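Uncharacterized protein YLR132C (Kluyveromyces marxianus, PDB 6PFQ) is Usb1, a U6 snRNA phosphodiesterase of the 2H superfamily that probably trims RNA as an exonuclease. Local coordinates at residues M56-M68 with Q146-G158. Residues are numbered along the deposited sequence; the frame is centred on the assembly and turned at random. Where two conformers were deposited one is given.
Sequences MKPLHVSLSETMM and QPVGLNNLHVSFG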
ATOM      1  N   MET A  56       1.201 -17.240   4.592  1.00 45.96           N
ATOM      2  CA  MET A  56       1.836 -16.111   3.919  1.00 37.28           C
ATOM      3  C   MET A  56       0.795 -15.230   3.272  1.00 38.50           C
ATOM      4  O   MET A  56      -0.234 -15.722   2.784  1.00 39.67           O
ATOM      5  CB  MET A  56       2.831 -16.582   2.862  1.00 50.20           C
ATOM      6  N   LYS A  57       1.039 -13.911   3.319  1.00 33.41           N
ATOM      7  CA  LYS A  57       0.184 -12.977   2.609  1.00 34.20           C
ATOM      8  C   LYS A  57       1.110 -12.101   1.788  1.00 33.24           C
ATOM      9  O   LYS A  57       2.138 -11.654   2.307  1.00 30.19           O
ATOM     10  CB  LYS A  57      -0.671 -12.128   3.580  1.00 31.05           C
ATOM     11  CG  LYS A  57      -1.548 -13.029   4.445  1.00 43.26           C
ATOM     12  CD  LYS A  57      -2.293 -12.309   5.550  1.00 55.74           C
ATOM     13  CE  LYS A  57      -3.181 -11.230   5.035  1.00 53.47           C
ATOM     14  NZ  LYS A  57      -3.913 -10.669   6.188  1.00 51.69           N
ATOM     15  N   PRO A  58       0.819 -11.846   0.520  1.00 34.09           N
ATOM     16  CA  PRO A  58       1.627 -10.868  -0.211  1.00 30.12           C
ATOM     17  C   PRO A  58       1.378  -9.473   0.334  1.00 26.39           C
ATOM     18  O   PRO A  58       0.290  -9.160   0.820  1.00 27.53           O
ATOM     19  CB  PRO A  58       1.126 -10.972  -1.654  1.00 28.93           C
ATOM     20  CG  PRO A  58      -0.299 -11.539  -1.526  1.00 37.23           C
ATOM     21  CD  PRO A  58      -0.239 -12.451  -0.316  1.00 34.13           C
ATOM     22  N   LEU A  59       2.380  -8.609   0.167  1.00 28.18           N
ATOM     23  CA  LEU A  59       2.198  -7.174   0.342  1.00 28.60           C
ATOM     24  C   LEU A  59       1.790  -6.538  -1.000  1.00 30.47           C
ATOM     25  O   LEU A  59       1.701  -7.212  -2.040  1.00 27.61           O
ATOM     26  CB  LEU A  59       3.485  -6.562   0.894  1.00 24.87           C
ATOM     27  CG  LEU A  59       3.930  -7.163   2.232  1.00 28.18           C
ATOM     28  CD1 LEU A  59       5.163  -6.417   2.805  1.00 22.79           C
ATOM     29  CD2 LEU A  59       2.812  -7.184   3.292  1.00 27.01           C
ATOM     30  N   HIS A  60       1.551  -5.227  -0.983  0.50 28.15           N
ATOM     31  CA  HIS A  60       0.971  -4.556  -2.134  0.50 26.35           C
ATOM     32  C   HIS A  60       1.570  -3.166  -2.306  0.50 24.42           C
ATOM     33  O   HIS A  60       2.128  -2.589  -1.369  0.50 19.70           O
ATOM     34  CB  HIS A  60      -0.564  -4.488  -1.981  0.50 25.37           C
ATOM     35  CG  HIS A  60      -1.189  -5.823  -1.731  0.50 29.59           C
ATOM     36  ND1 HIS A  60      -1.371  -6.337  -0.462  0.50 24.59           N
ATOM     37  CD2 HIS A  60      -1.644  -6.768  -2.591  0.50 29.20           C
ATOM     38  CE1 HIS A  60      -1.921  -7.530  -0.550  0.50 21.96           C
ATOM     39  NE2 HIS A  60      -2.100  -7.817  -1.832  0.50 29.39           N
ATOM     40  N   VAL A  61       1.499  -2.658  -3.539  1.00 25.32           N
ATOM     41  CA  VAL A  61       1.573  -1.216  -3.806  1.00 23.91           C
ATOM     42  C   VAL A  61       0.268  -0.824  -4.490  1.00 23.29           C
ATOM     43  O   VAL A  61      -0.014  -1.307  -5.591  1.00 26.94           O
ATOM     44  CB  VAL A  61       2.760  -0.830  -4.693  1.00 23.21           C
ATOM     45  CG1 VAL A  61       2.758   0.703  -4.949  1.00 21.28           C
ATOM     46  CG2 VAL A  61       4.098  -1.315  -4.125  1.00 25.22           C
ATOM     47  N   SER A  62      -0.524   0.034  -3.849  1.00 25.55           N
ATOM     48  CA  SER A  62      -1.715   0.579  -4.506  1.00 25.39           C
ATOM     49  C   SER A  62      -1.311   1.515  -5.639  1.00 27.02           C
ATOM     50  O   SER A  62      -0.444   2.378  -5.462  1.00 23.77           O
ATOM     51  CB  SER A  62      -2.577   1.351  -3.503  1.00 25.88           C
ATOM     52  OG  SER A  62      -2.998   0.473  -2.489  1.00 26.68           O
ATOM     53  N   LEU A  63      -1.960   1.354  -6.795  1.00 23.14           N
ATOM     54  CA  LEU A  63      -1.690   2.155  -7.984  1.00 26.36           C
ATOM     55  C   LEU A  63      -2.886   2.981  -8.423  1.00 30.62           C
ATOM     56  O   LEU A  63      -2.737   3.826  -9.318  1.00 30.45           O
ATOM     57  CB  LEU A  63      -1.257   1.249  -9.152  1.00 28.57           C
ATOM     58  CG  LEU A  63       0.016   0.457  -8.905  1.00 27.09           C
ATOM     59  CD1 LEU A  63       0.272  -0.544 -10.093  1.00 27.57           C
ATOM     60  CD2 LEU A  63       1.186   1.399  -8.751  1.00 28.37           C
ATOM     61  N   SER A  64      -4.056   2.781  -7.816  1.00 27.33           N
ATOM     62  CA  SER A  64      -5.202   3.649  -8.065  1.00 30.80           C
ATOM     63  C   SER A  64      -6.002   3.789  -6.782  1.00 32.98           C
ATOM     64  O   SER A  64      -5.884   2.969  -5.858  1.00 25.42           O
ATOM     65  CB  SER A  64      -6.120   3.108  -9.174  1.00 29.09           C
ATOM     66  OG  SER A  64      -6.783   1.954  -8.690  1.00 32.22           O
ATOM     67  N   GLU A  65      -6.831   4.835  -6.751  1.00 31.69           N
ATOM     68  CA  GLU A  65      -7.908   4.913  -5.781  1.00 34.15           C
ATOM     69  C   GLU A  65      -8.931   3.802  -6.056  1.00 42.47           C
ATOM     70  O   GLU A  65      -8.811   3.039  -7.020  1.00 39.38           O
ATOM     71  CB  GLU A  65      -8.567   6.299  -5.840  1.00 35.28           C
ATOM     72  CG  GLU A  65      -9.096   6.655  -7.211  1.00 42.22           C
ATOM     73  CD  GLU A  65      -9.411   8.131  -7.403  1.00 58.98           C
ATOM     74  OE1 GLU A  65      -8.589   9.001  -7.039  1.00 50.81           O
ATOM     75  OE2 GLU A  65     -10.509   8.418  -7.935  1.00 56.23           O
ATOM     76  N   THR A  66      -9.906   3.657  -5.150  1.00 37.60           N
ATOM     77  CA  THR A  66     -11.050   2.784  -5.394  1.00 41.54           C
ATOM     78  C   THR A  66     -11.880   3.420  -6.487  1.00 39.63           C
ATOM     79  O   THR A  66     -12.470   4.488  -6.279  1.00 40.89           O
ATOM     80  CB  THR A  66     -11.874   2.589  -4.124  1.00 40.58           C
ATOM     81  OG1 THR A  66     -11.100   1.864  -3.170  1.00 41.05           O
ATOM     82  CG2 THR A  66     -13.113   1.790  -4.426  1.00 40.15           C
ATOM     83  N   MET A  67     -11.887   2.823  -7.671  1.00 33.12           N
ATOM     84  CA  MET A  67     -12.538   3.464  -8.807  1.00 30.96           C
ATOM     85  C   MET A  67     -13.974   2.991  -8.887  1.00 38.46           C
ATOM     86  O   MET A  67     -14.233   1.795  -9.047  1.00 32.66           O
ATOM     87  CB  MET A  67     -11.803   3.182 -10.119  1.00 33.59           C
ATOM     88  CG  MET A  67     -10.389   3.760 -10.118  1.00 33.65           C
ATOM     89  SD  MET A  67      -9.483   3.450 -11.676  1.00 38.25           S
ATOM     90  CE  MET A  67      -9.068   1.713 -11.532  1.00 35.19           C
ATOM     91  N   MET A  68     -14.908   3.920  -8.781  1.00 34.35           N
ATOM     92  CA  MET A  68     -16.307   3.543  -8.783  1.00 34.26           C
ATOM     93  C   MET A  68     -16.893   3.933 -10.126  1.00 39.90           C
ATOM     94  O   MET A  68     -17.275   5.087 -10.340  1.00 39.46           O
ATOM     95  CB  MET A  68     -17.002   4.204  -7.605  1.00 35.03           C
ATOM     96  CG  MET A  68     -16.246   3.839  -6.323  1.00 35.59           C
ATOM     97  SD  MET A  68     -17.146   4.376  -4.889  1.00 42.67           S
ATOM     98  CE  MET A  68     -15.796   4.513  -3.695  1.00 44.05           C
ATOM     99  N   GLN A 146      -9.203   9.617  -1.052  1.00 67.26           N
ATOM    100  CA  GLN A 146      -7.852   9.165  -0.722  1.00 55.24           C
ATOM    101  C   GLN A 146      -7.133   8.903  -2.039  1.00 45.33           C
ATOM    102  O   GLN A 146      -6.974   7.747  -2.467  1.00 42.22           O
ATOM    103  CB  GLN A 146      -7.859   7.923   0.160  1.00 44.90           C
ATOM    104  CG  GLN A 146      -8.535   8.143   1.489  1.00 51.06           C
ATOM    105  CD  GLN A 146      -8.088   7.127   2.484  1.00 44.57           C
ATOM    106  OE1 GLN A 146      -8.214   5.928   2.259  1.00 54.96           O
ATOM    107  NE2 GLN A 146      -7.521   7.590   3.574  1.00 50.92           N
ATOM    108  N   PRO A 147      -6.662   9.950  -2.692  1.00 39.06           N
ATOM    109  CA  PRO A 147      -6.053   9.771  -4.006  1.00 36.02           C
ATOM    110  C   PRO A 147      -4.748   9.004  -3.894  1.00 37.35           C
ATOM    111  O   PRO A 147      -4.063   9.022  -2.867  1.00 41.29           O
ATOM    112  CB  PRO A 147      -5.813  11.205  -4.477  1.00 40.55           C
ATOM    113  CG  PRO A 147      -5.612  11.979  -3.214  1.00 48.92           C
ATOM    114  CD  PRO A 147      -6.468  11.312  -2.158  1.00 48.69           C
ATOM    115  N   VAL A 148      -4.442   8.268  -4.952  1.00 30.38           N
ATOM    116  CA  VAL A 148      -3.175   7.574  -5.085  1.00 31.12           C
ATOM    117  C   VAL A 148      -2.379   8.340  -6.122  1.00 35.41           C
ATOM    118  O   VAL A 148      -2.914   8.653  -7.190  1.00 33.86           O
ATOM    119  CB  VAL A 148      -3.376   6.110  -5.507  1.00 30.22           C
ATOM    120  CG1 VAL A 148      -2.069   5.515  -5.941  1.00 35.95           C
ATOM    121  CG2 VAL A 148      -4.014   5.329  -4.367  1.00 35.30           C
ATOM    122  N   GLY A 149      -1.123   8.662  -5.812  1.00 30.50           N
ATOM    123  CA  GLY A 149      -0.323   9.399  -6.769  1.00 32.02           C
ATOM    124  C   GLY A 149       1.151   9.235  -6.487  1.00 31.75           C
ATOM    125  O   GLY A 149       1.548   8.622  -5.496  1.00 27.22           O
ATOM    126  N   LEU A 150       1.969   9.840  -7.356  1.00 31.68           N
ATOM    127  CA  LEU A 150       3.415   9.741  -7.196  1.00 29.58           C
ATOM    128  C   LEU A 150       3.850  10.187  -5.811  1.00 28.87           C
ATOM    129  O   LEU A 150       4.788   9.629  -5.235  1.00 31.15           O
ATOM    130  CB  LEU A 150       4.141  10.597  -8.248  1.00 33.09           C
ATOM    131  CG  LEU A 150       4.374   9.951  -9.616  1.00 48.63           C
ATOM    132  CD1 LEU A 150       5.011  10.953 -10.595  1.00 52.07           C
ATOM    133  CD2 LEU A 150       5.232   8.701  -9.503  1.00 35.53           C
ATOM    134  N   ASN A 151       3.161  11.170  -5.248  1.00 28.76           N
ATOM    135  CA  ASN A 151       3.582  11.704  -3.969  1.00 26.98           C
ATOM    136  C   ASN A 151       3.366  10.736  -2.824  1.00 27.74           C
ATOM    137  O   ASN A 151       3.990  10.921  -1.778  1.00 26.37           O
ATOM    138  CB  ASN A 151       2.805  12.991  -3.679  1.00 30.77           C
ATOM    139  CG  ASN A 151       1.324  12.728  -3.444  1.00 45.36           C
ATOM    140  OD1 ASN A 151       0.698  11.963  -4.175  1.00 44.44           O
ATOM    141  ND2 ASN A 151       0.758  13.367  -2.420  1.00 52.75           N
ATOM    142  N   ASN A 152       2.503   9.713  -2.966  1.00 26.67           N
ATOM    143  CA  ASN A 152       2.252   8.869  -1.800  1.00 23.85           C
ATOM    144  C   ASN A 152       2.387   7.381  -2.087  1.00 24.04           C
ATOM    145  O   ASN A 152       1.948   6.582  -1.267  1.00 21.80           O
ATOM    146  CB  ASN A 152       0.879   9.151  -1.157  1.00 21.79           C
ATOM    147  CG  ASN A 152      -0.301   8.986  -2.150  1.00 27.54           C
ATOM    148  OD1 ASN A 152      -0.271   8.131  -3.060  1.00 24.88           O
ATOM    149  ND2 ASN A 152      -1.345   9.806  -1.961  1.00 31.27           N
ATOM    150  N   LEU A 153       3.047   6.981  -3.177  1.00 22.33           N
ATOM    151  CA  LEU A 153       3.275   5.550  -3.390  1.00 19.79           C
ATOM    152  C   LEU A 153       4.010   4.960  -2.207  1.00 23.31           C
ATOM    153  O   LEU A 153       5.005   5.528  -1.766  1.00 20.64           O
ATOM    154  CB  LEU A 153       4.102   5.296  -4.651  1.00 21.83           C
ATOM    155  CG  LEU A 153       3.356   5.630  -5.959  1.00 24.58           C
ATOM    156  CD1 LEU A 153       4.388   5.541  -7.127  1.00 24.76           C
ATOM    157  CD2 LEU A 153       2.177   4.647  -6.144  1.00 25.22           C
ATOM    158  N   HIS A 154       3.546   3.806  -1.716  1.00 21.38           N
ATOM    159  CA  HIS A 154       4.155   3.213  -0.525  1.00 20.49           C
ATOM    160  C   HIS A 154       3.876   1.714  -0.482  1.00 24.67           C
ATOM    161  O   HIS A 154       3.033   1.201  -1.211  1.00 22.79           O
ATOM    162  CB  HIS A 154       3.605   3.870   0.746  1.00 19.27           C
ATOM    163  CG  HIS A 154       2.132   3.641   0.941  1.00 18.05           C
ATOM    164  ND1 HIS A 154       1.165   4.393   0.296  1.00 22.51           N
ATOM    165  CD2 HIS A 154       1.465   2.746   1.717  1.00 20.36           C
ATOM    166  CE1 HIS A 154      -0.040   3.984   0.683  1.00 23.16           C
ATOM    167  NE2 HIS A 154       0.117   2.976   1.526  1.00 21.06           N
ATOM    168  N   VAL A 155       4.603   1.012   0.400  1.00 20.19           N
ATOM    169  CA  VAL A 155       4.235  -0.344   0.818  1.00 22.46           C
ATOM    170  C   VAL A 155       3.876  -0.298   2.290  1.00 23.11           C
ATOM    171  O   VAL A 155       4.682   0.174   3.093  1.00 22.19           O
ATOM    172  CB  VAL A 155       5.389  -1.337   0.616  1.00 20.68           C
ATOM    173  CG1 VAL A 155       5.009  -2.739   1.241  1.00 18.31           C
ATOM    174  CG2 VAL A 155       5.779  -1.394  -0.878  1.00 23.15           C
ATOM    175  N   SER A 156       2.691  -0.828   2.652  1.00 19.37           N
ATOM    176  CA  SER A 156       2.331  -0.966   4.053  1.00 20.48           C
ATOM    177  C   SER A 156       2.799  -2.313   4.596  1.00 22.59           C
ATOM    178  O   SER A 156       2.672  -3.358   3.931  1.00 23.76           O
ATOM    179  CB  SER A 156       0.821  -0.830   4.254  1.00 20.79           C
ATOM    180  OG  SER A 156       0.448   0.524   4.033  1.00 23.66           O
ATOM    181  N   PHE A 157       3.338  -2.284   5.816  1.00 22.68           N
ATOM    182  CA  PHE A 157       3.887  -3.489   6.441  1.00 22.38           C
ATOM    183  C   PHE A 157       3.095  -3.962   7.653  1.00 22.88           C
ATOM    184  O   PHE A 157       3.177  -5.142   8.014  1.00 24.28           O
ATOM    185  CB  PHE A 157       5.348  -3.253   6.858  1.00 21.18           C
ATOM    186  CG  PHE A 157       6.262  -3.053   5.675  1.00 21.01           C
ATOM    187  CD1 PHE A 157       6.752  -4.143   4.979  1.00 22.93           C
ATOM    188  CD2 PHE A 157       6.586  -1.767   5.241  1.00 22.19           C
ATOM    189  CE1 PHE A 157       7.593  -3.978   3.875  1.00 25.97           C
ATOM    190  CE2 PHE A 157       7.408  -1.598   4.135  1.00 24.51           C
ATOM    191  CZ  PHE A 157       7.894  -2.698   3.433  1.00 23.00           C
ATOM    192  N   GLY A 158       2.383  -3.060   8.314  1.00 20.77           N
ATOM    193  CA  GLY A 158       1.632  -3.432   9.498  1.00 22.39           C
ATOM    194  C   GLY A 158       0.409  -2.562   9.591  1.00 20.88           C
ATOM    195  O   GLY A 158       0.325  -1.532   8.924  1.00 21.91           O
TER
HETATM  196  O   HOH W   1       1.039  -4.114   1.766  1.00 23.18           O
HETATM  197  O   HOH W   2       0.555  -1.424   0.816  1.00 23.50           O
HETATM  198  O   HOH W   3       0.759   3.266  -3.091  1.00 22.45           O
HETATM  199  O   HOH W   4       0.220   1.073  -1.336  1.00 23.29           O
HETATM  200  O   HOH W   5      -3.495   6.357  -9.612  1.00 32.42           O
HETATM  201  O   HOH W   6      -6.130   9.194  -7.083  1.00 42.65           O
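Ser62 N and His154 O grip one water between them, each 2.8 Å from its oxygen, which accepts from the amide and donates to the carbonyl. This is the cleft between the two His-x-Ser motifs of the 2H phosphodiesterase fold, His60 to Ser62 and His154 to Ser156, whose histidines and serines bind UMP, absent from this model. The strands run roughly antiparallel, at 146°, but belong to separate sheets, and no direct hydrogen bond joins them. Three more waters take the place of sheet pairing: two between His60 and Ser156, one from Ser62 O to His154 N.

Behind this wet seam lies an apolar layer. Val61 CG1 stands opposite the backbone N (chi1 179°) and meets Leu153 CD2, leaving CG2 to touch Val155 CG2 at 3.7 Å. An alanine here would probably leave Leu153 CD2 and Val155 CG2 without the methyls they rest on, opening a gap between the strands. Leu59 CD1 packs at 3.5 Å from Phe157 CD1. Beyond the strands, Val148 of the preceding loop lays its methyls on the backbone of 62-65, CG2 3.4 Å from Ser64 O.

His154 ND1 donates to Asn152 O (2.8 Å, 167°), in the plane of its ring, and the water shared with Ser62 sits over the centre of that ring.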